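Local coordinates for CRISPR-associated protein Cse2 (PDB 2ZCA) that probably takes part, as a CasB/Cse2-family protein of a type I-E CRISPR system, in adaptive immunity against viruses and other mobile genetic elements, at residues A[93-96]-A[97-101]; A[148-151]-A[152-156]; A[141-144]-A[145-148]; A[27-30]-A[31-34]; A[10-13]-A[14-17]. All coordinates share one frame; numbering follows the deposited sequence.

Interaction 1. Residues A[93-96]-A[97-101]; sequences SASV and EKRFL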
loop_
_atom_site.group_PDB
_atom_site.type_symbol
_atom_site.label_atom_id
_atom_site.label_comp_id
_atom_site.label_asym_id
_atom_site.label_seq_id
_atom_site.Cartn_x
_atom_site.Cartn_y
_atom_site.Cartn_z
ATOM N N SER A 93 16.768 -6.231 13.315
ATOM C CA SER A 93 17.648 -6.185 12.150
ATOM C C SER A 93 17.994 -4.744 11.785
ATOM O O SER A 93 17.183 -4.032 11.193
ATOM C CB SER A 93 16.976 -6.866 10.956
ATOM O OG SER A 93 16.608 -8.198 11.268
ATOM N N ALA A 94 19.205 -4.324 12.135
ATOM C CA ALA A 94 19.664 -2.967 11.860
ATOM C C ALA A 94 19.600 -2.592 10.379
ATOM O O ALA A 94 19.342 -1.438 10.040
ATOM C CB ALA A 94 21.087 -2.790 12.376
ATOM N N SER A 95 19.837 -3.569 9.506
ATOM C CA SER A 95 19.820 -3.343 8.063
ATOM C C SER A 95 18.460 -2.884 7.544
ATOM O O SER A 95 18.366 -2.294 6.467
ATOM C CB SER A 95 20.240 -4.621 7.329
ATOM O OG SER A 95 19.379 -5.700 7.654
ATOM N N VAL A 96 17.409 -3.163 8.304
ATOM C CA VAL A 96 16.062 -2.766 7.911
ATOM C C VAL A 96 15.965 -1.246 7.787
ATOM O O VAL A 96 15.197 -0.729 6.973
ATOM C CB VAL A 96 15.012 -3.256 8.940
ATOM C CG1 VAL A 96 13.625 -2.786 8.538
ATOM C CG2 VAL A 96 15.042 -4.777 9.030
ATOM N N GLU A 97 16.750 -0.527 8.584
ATOM C CA GLU A 97 16.704 0.927 8.529
ATOM C C GLU A 97 17.165 1.462 7.177
ATOM O O GLU A 97 16.625 2.455 6.684
ATOM C CB GLU A 97 17.552 1.550 9.636
ATOM C CG GLU A 97 17.324 3.042 9.740
ATOM C CD GLU A 97 18.095 3.692 10.861
ATOM O OE1 GLU A 97 17.978 4.926 11.000
ATOM O OE2 GLU A 97 18.813 2.979 11.595
ATOM N N LYS A 98 18.165 0.817 6.584
ATOM C CA LYS A 98 18.658 1.247 5.281
ATOM C C LYS A 98 17.582 1.027 4.220
ATOM O O LYS A 98 17.487 1.787 3.254
ATOM C CB LYS A 98 19.933 0.486 4.906
ATOM C CG LYS A 98 21.132 0.828 5.777
ATOM C CD LYS A 98 22.370 0.059 5.341
ATOM C CE LYS A 98 23.581 0.420 6.193
ATOM N NZ LYS A 98 23.905 1.871 6.112
ATOM N N ARG A 99 16.779 -0.018 4.390
ATOM C CA ARG A 99 15.706 -0.279 3.438
ATOM C C ARG A 99 14.646 0.800 3.606
ATOM O O ARG A 99 14.066 1.275 2.631
ATOM C CB ARG A 99 15.078 -1.656 3.673
ATOM C CG ARG A 99 15.938 -2.817 3.217
ATOM C CD ARG A 99 15.096 -4.074 3.036
ATOM N NE ARG A 99 15.881 -5.198 2.531
ATOM C CZ ARG A 99 16.786 -5.859 3.245
ATOM N NH1 ARG A 99 17.024 -5.514 4.505
ATOM N NH2 ARG A 99 17.459 -6.863 2.698
ATOM N N PHE A 100 14.395 1.181 4.855
ATOM C CA PHE A 100 13.413 2.216 5.144
ATOM C C PHE A 100 13.842 3.531 4.494
ATOM O O PHE A 100 13.047 4.191 3.829
ATOM C CB PHE A 100 13.269 2.404 6.659
ATOM C CG PHE A 100 12.443 3.601 7.045
ATOM C CD1 PHE A 100 11.092 3.672 6.711
ATOM C CD2 PHE A 100 13.022 4.672 7.724
ATOM C CE1 PHE A 100 10.331 4.788 7.044
ATOM C CE2 PHE A 100 12.267 5.799 8.063
ATOM C CZ PHE A 100 10.918 5.856 7.720
ATOM N N LEU A 101 15.097 3.920 4.677
ATOM C CA LEU A 101 15.562 5.169 4.074
ATOM C C LEU A 101 15.487 5.138 2.550
ATOM O O LEU A 101 15.139 6.138 1.922
ATOM C CB LEU A 101 16.986 5.488 4.532
ATOM C CG LEU A 101 17.069 5.816 6.029
ATOM C CD1 LEU A 101 18.516 6.068 6.422
ATOM C CD2 LEU A 101 16.210 7.031 6.343
#
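Phe100 N donates to Val96 O over 3.0 Å, with an N-H...O angle of 153°, and Glu97 N binds Ala94 O at 3.1 Å. The two differ in geometry. The first donor lies near the carbonyl plane, as in a regular helix turn, whereas Glu97 N stands well above the plane of Ala94 C=O, as expected where the chain is still curling through a tight turn. Ser95 O is held less firmly, by weak bonds from both Lys98 N (3.1 Å) and Arg99 N (3.5 Å). Together these bonds form the first winding of helix 96-104, entered through a type I beta turn from Ser93 to Val96 in this all-helical protein. Beyond the backbone, Arg99 reaches back along the helix. Its CG lies anti to the carbonyl carbon (chi1 -74°) and the chain runs extended to NE, which brings NH1 within 3.9 Å of Ser95 OG. The hydroxyl meets the guanidinium at its edge, in its plane, at a spacing of loose packing. The carboxylate of Glu97 turns away from the turn and binds the hydroxyl of Tyr154 through OE1. Val96 is buried, and its side chain packs on Lys89 and Ala90 of helix 82-90 and on Leu121 of helix 111-121. Phe100, one turn on, stacks with Tyr153 and touches Ala83 and Leu86.

Interaction 2. Residues A[148-151]-A[152-156]; sequences RWAR and EYYGA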
loop_
_atom_site.group_PDB
_atom_site.type_symbol
_atom_site.label_atom_id
_atom_site.label_comp_id
_atom_site.label_asym_id
_atom_site.label_seq_id
_atom_site.Cartn_x
_atom_site.Cartn_y
_atom_site.Cartn_z
ATOM N N ARG A 148 6.946 12.795 7.139
ATOM C CA ARG A 148 6.081 12.294 8.206
ATOM C C ARG A 148 6.398 10.834 8.515
ATOM O O ARG A 148 6.306 10.404 9.668
ATOM C CB ARG A 148 4.602 12.429 7.830
ATOM C CG ARG A 148 3.675 12.492 9.045
ATOM C CD ARG A 148 2.239 12.128 8.689
ATOM N NE ARG A 148 2.089 10.685 8.523
ATOM C CZ ARG A 148 1.626 10.099 7.424
ATOM N NH1 ARG A 148 1.526 8.776 7.371
ATOM N NH2 ARG A 148 1.267 10.834 6.379
ATOM N N TRP A 149 6.765 10.067 7.492
ATOM C CA TRP A 149 7.114 8.668 7.715
ATOM C C TRP A 149 8.358 8.633 8.594
ATOM O O TRP A 149 8.463 7.821 9.515
ATOM C CB TRP A 149 7.381 7.959 6.383
ATOM C CG TRP A 149 6.131 7.486 5.709
ATOM C CD1 TRP A 149 4.895 8.065 5.770
ATOM C CD2 TRP A 149 5.999 6.351 4.846
ATOM N NE1 TRP A 149 4.000 7.359 4.996
ATOM C CE2 TRP A 149 4.652 6.302 4.418
ATOM C CE3 TRP A 149 6.889 5.369 4.390
ATOM C CZ2 TRP A 149 4.172 5.309 3.555
ATOM C CZ3 TRP A 149 6.410 4.378 3.532
ATOM C CH2 TRP A 149 5.063 4.359 3.126
ATOM N N ALA A 150 9.301 9.524 8.309
ATOM C CA ALA A 150 10.523 9.592 9.095
ATOM C C ALA A 150 10.164 9.914 10.543
ATOM O O ALA A 150 10.750 9.358 11.472
ATOM C CB ALA A 150 11.458 10.654 8.528
ATOM N N ARG A 151 9.191 10.805 10.726
ATOM C CA ARG A 151 8.731 11.196 12.058
ATOM C C ARG A 151 8.129 9.994 12.790
ATOM O O ARG A 151 8.380 9.783 13.978
ATOM C CB ARG A 151 7.669 12.297 11.951
ATOM C CG ARG A 151 7.238 12.900 13.291
ATOM C CD ARG A 151 6.045 13.841 13.121
ATOM N NE ARG A 151 4.803 13.107 12.885
ATOM C CZ ARG A 151 3.684 13.652 12.411
ATOM N NH1 ARG A 151 3.645 14.943 12.115
ATOM N NH2 ARG A 151 2.601 12.904 12.239
ATOM N N GLU A 152 7.327 9.207 12.077
ATOM C CA GLU A 152 6.699 8.032 12.673
ATOM C C GLU A 152 7.733 6.966 13.031
ATOM O O GLU A 152 7.649 6.332 14.085
ATOM C CB GLU A 152 5.667 7.434 11.707
ATOM C CG GLU A 152 4.638 8.430 11.196
ATOM C CD GLU A 152 3.634 7.807 10.239
ATOM O OE1 GLU A 152 3.975 6.797 9.582
ATOM O OE2 GLU A 152 2.509 8.339 10.130
ATOM N N TYR A 153 8.709 6.770 12.151
ATOM C CA TYR A 153 9.747 5.771 12.374
ATOM C C TYR A 153 10.632 6.126 13.568
ATOM O O TYR A 153 10.745 5.353 14.521
ATOM C CB TYR A 153 10.600 5.625 11.111
ATOM C CG TYR A 153 11.656 4.545 11.176
ATOM C CD1 TYR A 153 12.878 4.769 11.812
ATOM C CD2 TYR A 153 11.440 3.298 10.583
ATOM C CE1 TYR A 153 13.861 3.780 11.853
ATOM C CE2 TYR A 153 12.416 2.302 10.618
ATOM C CZ TYR A 153 13.624 2.552 11.255
ATOM O OH TYR A 153 14.599 1.583 11.284
ATOM N N TYR A 154 11.259 7.295 13.522
ATOM C CA TYR A 154 12.132 7.703 14.616
ATOM C C TYR A 154 11.357 8.052 15.879
ATOM O O TYR A 154 11.919 8.089 16.973
ATOM C CB TYR A 154 13.015 8.864 14.157
ATOM C CG TYR A 154 13.985 8.413 13.094
ATOM C CD1 TYR A 154 15.021 7.528 13.404
ATOM C CD2 TYR A 154 13.810 8.781 11.763
ATOM C CE1 TYR A 154 15.852 7.016 12.408
ATOM C CE2 TYR A 154 14.632 8.273 10.762
ATOM C CZ TYR A 154 15.649 7.389 11.090
ATOM O OH TYR A 154 16.447 6.864 10.095
ATOM N N GLY A 155 10.059 8.281 15.729
ATOM C CA GLY A 155 9.235 8.600 16.878
ATOM C C GLY A 155 8.846 7.348 17.648
ATOM O O GLY A 155 8.586 7.406 18.853
ATOM N N ALA A 156 8.810 6.212 16.958
ATOM C CA ALA A 156 8.447 4.951 17.592
ATOM C C ALA A 156 9.534 4.493 18.561
ATOM O O ALA A 156 10.713 4.849 18.346
ATOM C CB ALA A 156 8.209 3.881 16.525
#
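Arg148 grips Glu152 one helical turn ahead with two nitrogens, and both go to the same oxygen: NE lies 2.9 Å and NH1 3.0 Å from Glu152 OE2. The arginine leaves the helix with CG anti to its own N (chi1 -156°) and then bends at chi3 (76°), which swings the guanidinium round to present its edge. OE2 sits in the guanidinium plane, yet both donors meet the carboxylate from above the same face, the two planes being 57° apart. Glu152 is extended beyond CG, and its carboxylate lies almost parallel to the Trp149 indole, with OE1 4.1 Å from Trp149 CD1. Tyr154 folds back instead over the backbone, its CD2 only 3.1 Å from Ala150 O, while that oxygen also takes the hydrogen bond from Tyr154 N (3.0 Å). The hydroxyl of Tyr154 has its own partner in Glu97. The second oxygen of Glu152 binds Thr81 OG1, and Asp134 OD2 accepts from both Arg148 NH1 and Trp149 NE1. The buried glutamate is therefore held at both oxygens, and with Arg148 shared between two carboxylates the glutamate probably stays ionised, a charged network fixing helix 144-155 to its neighbours.

Interaction 3. Residues A[141-144]-A[145-148]; sequences PERH and VQAR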
loop_
_atom_site.group_PDB
_atom_site.type_symbol
_atom_site.label_atom_id
_atom_site.label_comp_id
_atom_site.label_asym_id
_atom_site.label_seq_id
_atom_site.Cartn_x
_atom_site.Cartn_y
_atom_site.Cartn_z
ATOM N N PRO A 141 6.057 17.812 -4.428
ATOM C CA PRO A 141 7.390 18.422 -4.440
ATOM C C PRO A 141 7.960 18.576 -3.027
ATOM O O PRO A 141 9.163 18.440 -2.817
ATOM C CB PRO A 141 7.140 19.768 -5.107
ATOM C CG PRO A 141 6.034 19.453 -6.076
ATOM C CD PRO A 141 5.108 18.598 -5.235
ATOM N N GLU A 142 7.078 18.850 -2.067
ATOM C CA GLU A 142 7.456 19.040 -0.664
ATOM C C GLU A 142 7.949 17.772 0.012
ATOM O O GLU A 142 8.676 17.844 1.005
ATOM C CB GLU A 142 6.266 19.510 0.165
ATOM C CG GLU A 142 5.517 20.711 -0.321
ATOM C CD GLU A 142 4.185 20.817 0.388
ATOM O OE1 GLU A 142 4.165 20.646 1.629
ATOM O OE2 GLU A 142 3.165 21.058 -0.289
ATOM N N ARG A 143 7.518 16.622 -0.506
ATOM C CA ARG A 143 7.866 15.328 0.076
ATOM C C ARG A 143 7.414 15.324 1.538
ATOM O O ARG A 143 8.123 14.848 2.421
ATOM C CB ARG A 143 9.378 15.073 -0.027
ATOM C CG ARG A 143 9.876 15.005 -1.473
ATOM C CD ARG A 143 11.362 14.682 -1.587
ATOM N NE ARG A 143 11.672 13.318 -1.165
ATOM C CZ ARG A 143 12.218 13.004 0.003
ATOM N NH1 ARG A 143 12.518 13.961 0.869
ATOM N NH2 ARG A 143 12.463 11.733 0.306
ATOM N N HIS A 144 6.215 15.844 1.790
ATOM C CA HIS A 144 5.713 15.902 3.159
ATOM C C HIS A 144 5.376 14.529 3.725
ATOM O O HIS A 144 5.553 14.296 4.920
ATOM C CB HIS A 144 4.503 16.842 3.255
ATOM C CG HIS A 144 3.294 16.371 2.511
ATOM N ND1 HIS A 144 2.307 15.611 3.101
ATOM C CD2 HIS A 144 2.899 16.572 1.231
ATOM C CE1 HIS A 144 1.355 15.366 2.218
ATOM N NE2 HIS A 144 1.690 15.939 1.075
ATOM N N VAL A 145 4.903 13.618 2.880
ATOM C CA VAL A 145 4.583 12.276 3.355
ATOM C C VAL A 145 5.863 11.594 3.831
ATOM O O VAL A 145 5.890 10.972 4.895
ATOM C CB VAL A 145 3.958 11.404 2.244
ATOM C CG1 VAL A 145 3.743 9.986 2.766
ATOM C CG2 VAL A 145 2.637 12.002 1.784
ATOM N N GLN A 146 6.923 11.713 3.038
ATOM C CA GLN A 146 8.198 11.098 3.389
ATOM C C GLN A 146 8.727 11.621 4.718
ATOM O O GLN A 146 9.241 10.855 5.537
ATOM C CB GLN A 146 9.231 11.340 2.287
ATOM C CG GLN A 146 8.945 10.573 1.004
ATOM C CD GLN A 146 7.971 11.280 0.071
ATOM O OE1 GLN A 146 7.218 12.162 0.479
ATOM N NE2 GLN A 146 7.980 10.878 -1.197
ATOM N N ALA A 147 8.605 12.927 4.933
ATOM C CA ALA A 147 9.072 13.512 6.184
ATOM C C ALA A 147 8.247 12.981 7.354
ATOM O O ALA A 147 8.783 12.737 8.434
ATOM C CB ALA A 147 8.981 15.034 6.125
ATOM N N ARG A 148 6.946 12.795 7.139
ATOM C CA ARG A 148 6.081 12.294 8.206
ATOM C C ARG A 148 6.398 10.834 8.515
ATOM O O ARG A 148 6.306 10.404 9.668
ATOM C CB ARG A 148 4.602 12.429 7.830
ATOM C CG ARG A 148 3.675 12.492 9.045
ATOM C CD ARG A 148 2.239 12.128 8.689
ATOM N NE ARG A 148 2.089 10.685 8.523
ATOM C CZ ARG A 148 1.626 10.099 7.424
ATOM N NH1 ARG A 148 1.526 8.776 7.371
ATOM N NH2 ARG A 148 1.267 10.834 6.379
#
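His144 and Val145, adjacent in the first turn of helix 144-155, meet through a CH-pi contact: Val145 CG2 stands 4.0 Å from the centroid of the imidazole, over its face. The ring reaches that place because His144 CG lies between its backbone N and carbonyl carbon (chi1 66°), folding the imidazole forward over the next peptide, with CG 3.2 Å from Val145 N.

Arg143 makes the second cluster. It occupies the N-cap position with positive backbone angles (phi 57°, psi 43°), a left-handed conformation that turns the chain from the preceding loop into the helix, and its carbonyl oxygen accepts from Ala147 N at 3.2 Å. The next bond, from Arg148 N to His144 O (3.0 Å), continues the helical pattern. One face of the Arg143 guanidinium is covered near the rim by the aliphatic part of Gln146, NH2 lying 3.8 Å from Gln146 CG. Gln146 crosses the arginine at about a right angle. Its own bend at chi2 curls the amide back toward the loop, where OE1 packs 3.3 Å from Arg143 CA.

The polar ends of this pair are taken up by backbone carbonyls beyond the contact: Arg143 NH2 binds Leu104 O, at the end of helix 96-104, and Gln146 NE2 binds Trp138 O. Val145 packs on Arg137 and Trp138, and His144 on Arg137, so the start of helix 144-155 is laid against the connection that follows helix 128-136 and against the end of helix 96-104.

Interaction 4. Residues A[27-30]-A[31-34]; sequences FRRS and LAFP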
loop_
_atom_site.group_PDB
_atom_site.type_symbol
_atom_site.label_atom_id
_atom_site.label_comp_id
_atom_site.label_asym_id
_atom_site.label_seq_id
_atom_site.Cartn_x
_atom_site.Cartn_y
_atom_site.Cartn_z
ATOM N N PHE A 27 -5.404 -10.071 -7.057
ATOM C CA PHE A 27 -4.591 -9.054 -6.401
ATOM C C PHE A 27 -3.212 -9.602 -6.049
ATOM O O PHE A 27 -2.193 -8.941 -6.270
ATOM C CB PHE A 27 -5.262 -8.548 -5.116
ATOM C CG PHE A 27 -6.516 -7.744 -5.343
ATOM C CD1 PHE A 27 -6.703 -7.020 -6.516
ATOM C CD2 PHE A 27 -7.490 -7.667 -4.349
ATOM C CE1 PHE A 27 -7.843 -6.228 -6.694
ATOM C CE2 PHE A 27 -8.631 -6.877 -4.517
ATOM C CZ PHE A 27 -8.807 -6.158 -5.691
ATOM N N ARG A 28 -3.176 -10.811 -5.497
ATOM C CA ARG A 28 -1.906 -11.412 -5.108
ATOM C C ARG A 28 -1.007 -11.632 -6.318
ATOM O O ARG A 28 0.178 -11.307 -6.287
ATOM C CB ARG A 28 -2.146 -12.740 -4.378
ATOM C CG ARG A 28 -0.865 -13.433 -3.940
ATOM C CD ARG A 28 -0.101 -12.618 -2.894
ATOM N NE ARG A 28 1.162 -13.258 -2.539
ATOM C CZ ARG A 28 2.227 -13.320 -3.332
ATOM N NH1 ARG A 28 2.199 -12.771 -4.541
ATOM N NH2 ARG A 28 3.320 -13.952 -2.924
ATOM N N ARG A 29 -1.573 -12.173 -7.389
ATOM C CA ARG A 29 -0.799 -12.418 -8.592
ATOM C C ARG A 29 -0.329 -11.114 -9.244
ATOM O O ARG A 29 0.727 -11.084 -9.877
ATOM C CB ARG A 29 -1.622 -13.244 -9.586
ATOM C CG ARG A 29 -0.932 -13.493 -10.919
ATOM C CD ARG A 29 0.431 -14.152 -10.740
ATOM N NE ARG A 29 1.076 -14.407 -12.025
ATOM C CZ ARG A 29 2.329 -14.832 -12.166
ATOM N NH1 ARG A 29 3.083 -15.053 -11.097
ATOM N NH2 ARG A 29 2.828 -15.034 -13.378
ATOM N N SER A 30 -1.091 -10.035 -9.070
ATOM C CA SER A 30 -0.722 -8.749 -9.665
ATOM C C SER A 30 0.607 -8.198 -9.146
ATOM O O SER A 30 1.176 -7.287 -9.747
ATOM C CB SER A 30 -1.813 -7.699 -9.429
ATOM O OG SER A 30 -1.801 -7.228 -8.089
ATOM N N LEU A 31 1.099 -8.733 -8.034
ATOM C CA LEU A 31 2.368 -8.256 -7.489
ATOM C C LEU A 31 3.540 -8.576 -8.407
ATOM O O LEU A 31 4.611 -7.979 -8.291
ATOM C CB LEU A 31 2.621 -8.845 -6.098
ATOM C CG LEU A 31 1.916 -8.153 -4.927
ATOM C CD1 LEU A 31 2.340 -8.819 -3.630
ATOM C CD2 LEU A 31 2.277 -6.663 -4.896
ATOM N N ALA A 32 3.332 -9.508 -9.332
ATOM C CA ALA A 32 4.381 -9.895 -10.270
ATOM C C ALA A 32 4.480 -8.911 -11.434
ATOM O O ALA A 32 5.422 -8.971 -12.229
ATOM C CB ALA A 32 4.111 -11.304 -10.803
ATOM N N PHE A 33 3.508 -8.008 -11.532
ATOM C CA PHE A 33 3.477 -7.031 -12.620
ATOM C C PHE A 33 3.356 -5.598 -12.113
ATOM O O PHE A 33 3.012 -5.361 -10.954
ATOM C CB PHE A 33 2.287 -7.308 -13.547
ATOM C CG PHE A 33 2.159 -8.741 -13.966
ATOM C CD1 PHE A 33 1.702 -9.704 -13.072
ATOM C CD2 PHE A 33 2.510 -9.135 -15.253
ATOM C CE1 PHE A 33 1.597 -11.040 -13.451
ATOM C CE2 PHE A 33 2.407 -10.472 -15.642
ATOM C CZ PHE A 33 1.951 -11.423 -14.739
ATOM N N PRO A 34 3.631 -4.618 -12.985
ATOM C CA PRO A 34 3.523 -3.222 -12.555
ATOM C C PRO A 34 2.073 -2.962 -12.151
ATOM O O PRO A 34 1.145 -3.523 -12.742
ATOM C CB PRO A 34 3.914 -2.440 -13.808
ATOM C CG PRO A 34 4.837 -3.400 -14.542
ATOM C CD PRO A 34 4.104 -4.707 -14.379
HETATM O O HOH W 1 -0.132 -5.467 -11.325
#
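Ser30 and Leu31 form the compact side of this turn, facing Ala67 of helix 56-71, while Arg29 and Phe33 meet more loosely toward solvent, beside Tyr38. The backbone is tightly wound: Leu31 N binds Arg28 O (3.2 Å), Ala32 N binds Arg29 O (3.1 Å) and Phe33 N binds Ser30 O (3.0 Å). Each bond spans three residues, as in a 3-10 helix, and each donor stands above the carbonyl plane. Within this winding the Ser30 hydroxyl turns back, with chi1 at 75°, and gives a short hydrogen bond to Phe27 O. The Arg29 side is looser. Arg29 bends at chi2 (56°), which brings one guanidinium face over Ala32 CB, near its rim, and over Phe33 CE1, NE lying 3.7 Å from CE1 with the two planes nearly perpendicular. Arg29 O adds to this by facing the edge of the same ring, 3.6 Å from Phe33 CD1. A water joins Ser30 O and Pro34 O, each 2.7 Å away, though other acceptors compete for its two protons and both bonds need not be made at once. The chemistry is thus of two kinds: backbone bonds carry the end of helix 20-29 into the loop, and within this turn the exposed arginine contributes packing, with no salt bridge.

Interaction 5. Residues A[10-13]-A[14-17]; sequences WLKR and LQGQ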
loop_
_atom_site.group_PDB
_atom_site.type_symbol
_atom_site.label_atom_id
_atom_site.label_comp_id
_atom_site.label_asym_id
_atom_site.label_seq_id
_atom_site.Cartn_x
_atom_site.Cartn_y
_atom_site.Cartn_z
ATOM N N TRP A 10 -14.086 -0.588 0.630
ATOM C CA TRP A 10 -14.343 -1.363 -0.580
ATOM C C TRP A 10 -13.653 -2.722 -0.509
ATOM O O TRP A 10 -14.268 -3.755 -0.786
ATOM C CB TRP A 10 -13.861 -0.583 -1.809
ATOM C CG TRP A 10 -13.954 -1.348 -3.104
ATOM C CD1 TRP A 10 -12.990 -2.141 -3.661
ATOM C CD2 TRP A 10 -15.082 -1.409 -3.986
ATOM N NE1 TRP A 10 -13.449 -2.694 -4.837
ATOM C CE2 TRP A 10 -14.730 -2.261 -5.059
ATOM C CE3 TRP A 10 -16.359 -0.829 -3.974
ATOM C CZ2 TRP A 10 -15.608 -2.545 -6.111
ATOM C CZ3 TRP A 10 -17.232 -1.112 -5.022
ATOM C CH2 TRP A 10 -16.850 -1.963 -6.074
ATOM N N LEU A 11 -12.375 -2.727 -0.139
ATOM C CA LEU A 11 -11.632 -3.976 -0.033
ATOM C C LEU A 11 -12.233 -4.885 1.036
ATOM O O LEU A 11 -12.356 -6.090 0.828
ATOM C CB LEU A 11 -10.158 -3.695 0.274
ATOM C CG LEU A 11 -9.416 -2.980 -0.862
ATOM C CD1 LEU A 11 -8.000 -2.619 -0.421
ATOM C CD2 LEU A 11 -9.377 -3.879 -2.089
ATOM N N LYS A 12 -12.617 -4.309 2.174
ATOM C CA LYS A 12 -13.214 -5.092 3.254
ATOM C C LYS A 12 -14.542 -5.704 2.819
ATOM O O LYS A 12 -14.876 -6.828 3.201
ATOM C CB LYS A 12 -13.423 -4.220 4.498
ATOM C CG LYS A 12 -12.151 -3.979 5.293
ATOM C CD LYS A 12 -11.618 -5.295 5.836
ATOM C CE LYS A 12 -10.260 -5.133 6.497
ATOM N NZ LYS A 12 -9.755 -6.444 6.985
ATOM N N ARG A 13 -15.299 -4.961 2.019
ATOM C CA ARG A 13 -16.580 -5.448 1.523
ATOM C C ARG A 13 -16.329 -6.628 0.583
ATOM O O ARG A 13 -17.042 -7.634 0.629
ATOM C CB ARG A 13 -17.316 -4.331 0.783
ATOM C CG ARG A 13 -18.654 -4.745 0.205
ATOM C CD ARG A 13 -19.329 -3.585 -0.513
ATOM N NE ARG A 13 -20.631 -3.965 -1.056
ATOM C CZ ARG A 13 -21.429 -3.145 -1.732
ATOM N NH1 ARG A 13 -21.059 -1.890 -1.953
ATOM N NH2 ARG A 13 -22.598 -3.578 -2.186
ATOM N N LEU A 14 -15.307 -6.496 -0.262
ATOM C CA LEU A 14 -14.933 -7.540 -1.210
ATOM C C LEU A 14 -14.512 -8.803 -0.472
ATOM O O LEU A 14 -14.908 -9.911 -0.832
ATOM C CB LEU A 14 -13.760 -7.076 -2.079
ATOM C CG LEU A 14 -13.904 -7.010 -3.598
ATOM C CD1 LEU A 14 -12.550 -6.655 -4.202
ATOM C CD2 LEU A 14 -14.390 -8.339 -4.146
ATOM N N GLN A 15 -13.690 -8.630 0.558
ATOM C CA GLN A 15 -13.203 -9.757 1.337
ATOM C C GLN A 15 -14.345 -10.484 2.040
ATOM O O GLN A 15 -14.222 -11.657 2.394
ATOM C CB GLN A 15 -12.161 -9.275 2.352
ATOM C CG GLN A 15 -11.616 -10.366 3.260
ATOM C CD GLN A 15 -10.259 -10.016 3.838
ATOM O OE1 GLN A 15 -9.957 -8.845 4.085
ATOM N NE2 GLN A 15 -9.433 -11.033 4.070
ATOM N N GLY A 16 -15.462 -9.787 2.230
ATOM C CA GLY A 16 -16.607 -10.399 2.883
ATOM C C GLY A 16 -17.532 -11.105 1.906
ATOM O O GLY A 16 -18.490 -11.764 2.312
ATOM N N GLN A 17 -17.243 -10.966 0.614
ATOM C CA GLN A 17 -18.049 -11.582 -0.438
ATOM C C GLN A 17 -17.459 -12.908 -0.903
ATOM O O GLN A 17 -16.282 -13.190 -0.681
ATOM C CB GLN A 17 -18.157 -10.645 -1.642
ATOM C CG GLN A 17 -18.930 -9.371 -1.393
ATOM C CD GLN A 17 -18.905 -8.448 -2.594
ATOM O OE1 GLN A 17 -19.211 -8.860 -3.712
ATOM N NE2 GLN A 17 -18.542 -7.191 -2.368
#
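The Trp10 indole meets Leu14 obliquely, with NE1 4.1 Å from Leu14 CD1. The nitrogen itself is used by the carbonyl oxygen of Tyr44, and the ring also touches Phe48, the two planes at about 55°. The Arg13 and Gln17 side chains, the other pair with flat ends, cross obliquely, their guanidinium and amide planes 51° apart. Here the amide nitrogen rests against the aliphatic part of the arginine: Gln17 NE2 is 3.6 Å from Arg13 CG, and the fully extended Arg13 chain carries its charged end onward past it. The same NE2 gives a weak hydrogen bond, 3.4 Å long, to Arg13 O.

These contacts belong to the last turn of helix 3-15, where the regular bonds from Leu14 N to Trp10 O (3.0 Å) and from Gln15 N to Leu11 O (2.9 Å) give way to weak ones. Gly16 N divides its proton between Lys12 O and Arg13 O, at 3.2 and 3.1 Å. In the amphipathic pattern of a helix packed in a bundle, Leu11 and Leu14 turn inward onto Phe27 of helix 20-29, Leu11 also touching Ala66 and Tyr69 of helix 56-71. Leu14 has a chi1 of -121°, far from a staggered value, which suggests some strain in this packed position. Toward helix 56-71, Lys12 and Gln15 lie side by side and point the same way, with Lys12 NZ 3.8 Å from Gln15 OE1, too long for a hydrogen bond. Lys12 NZ binds Gly74 O and Gln15 NE2 binds Asp73 O, both just after helix 56-71, while Gln15 OE1 has a weak bond with Tyr69 OH.

In the fold
From the N terminus, the five contacts follow in the order 5, 4, 1, 3, 2, and each closes only a turn of helix or the approach to one; none encloses another. Interaction 5 ends helix 3-15 and interaction 4 ends helix 20-29, and they touch where Phe27 packs on Leu11 and Leu14. Interaction 1 opens helix 96-104. Interactions 3 and 2 run on along helix 144-155, overlapping at Arg148. Interactions 1 and 2 meet through Tyr153 and Tyr154, joining helix 96-104 to the last helix. Interaction 5 lies across the chain's centre from interactions 1, 2 and 3, its centre about 33 Å from that of interaction 1.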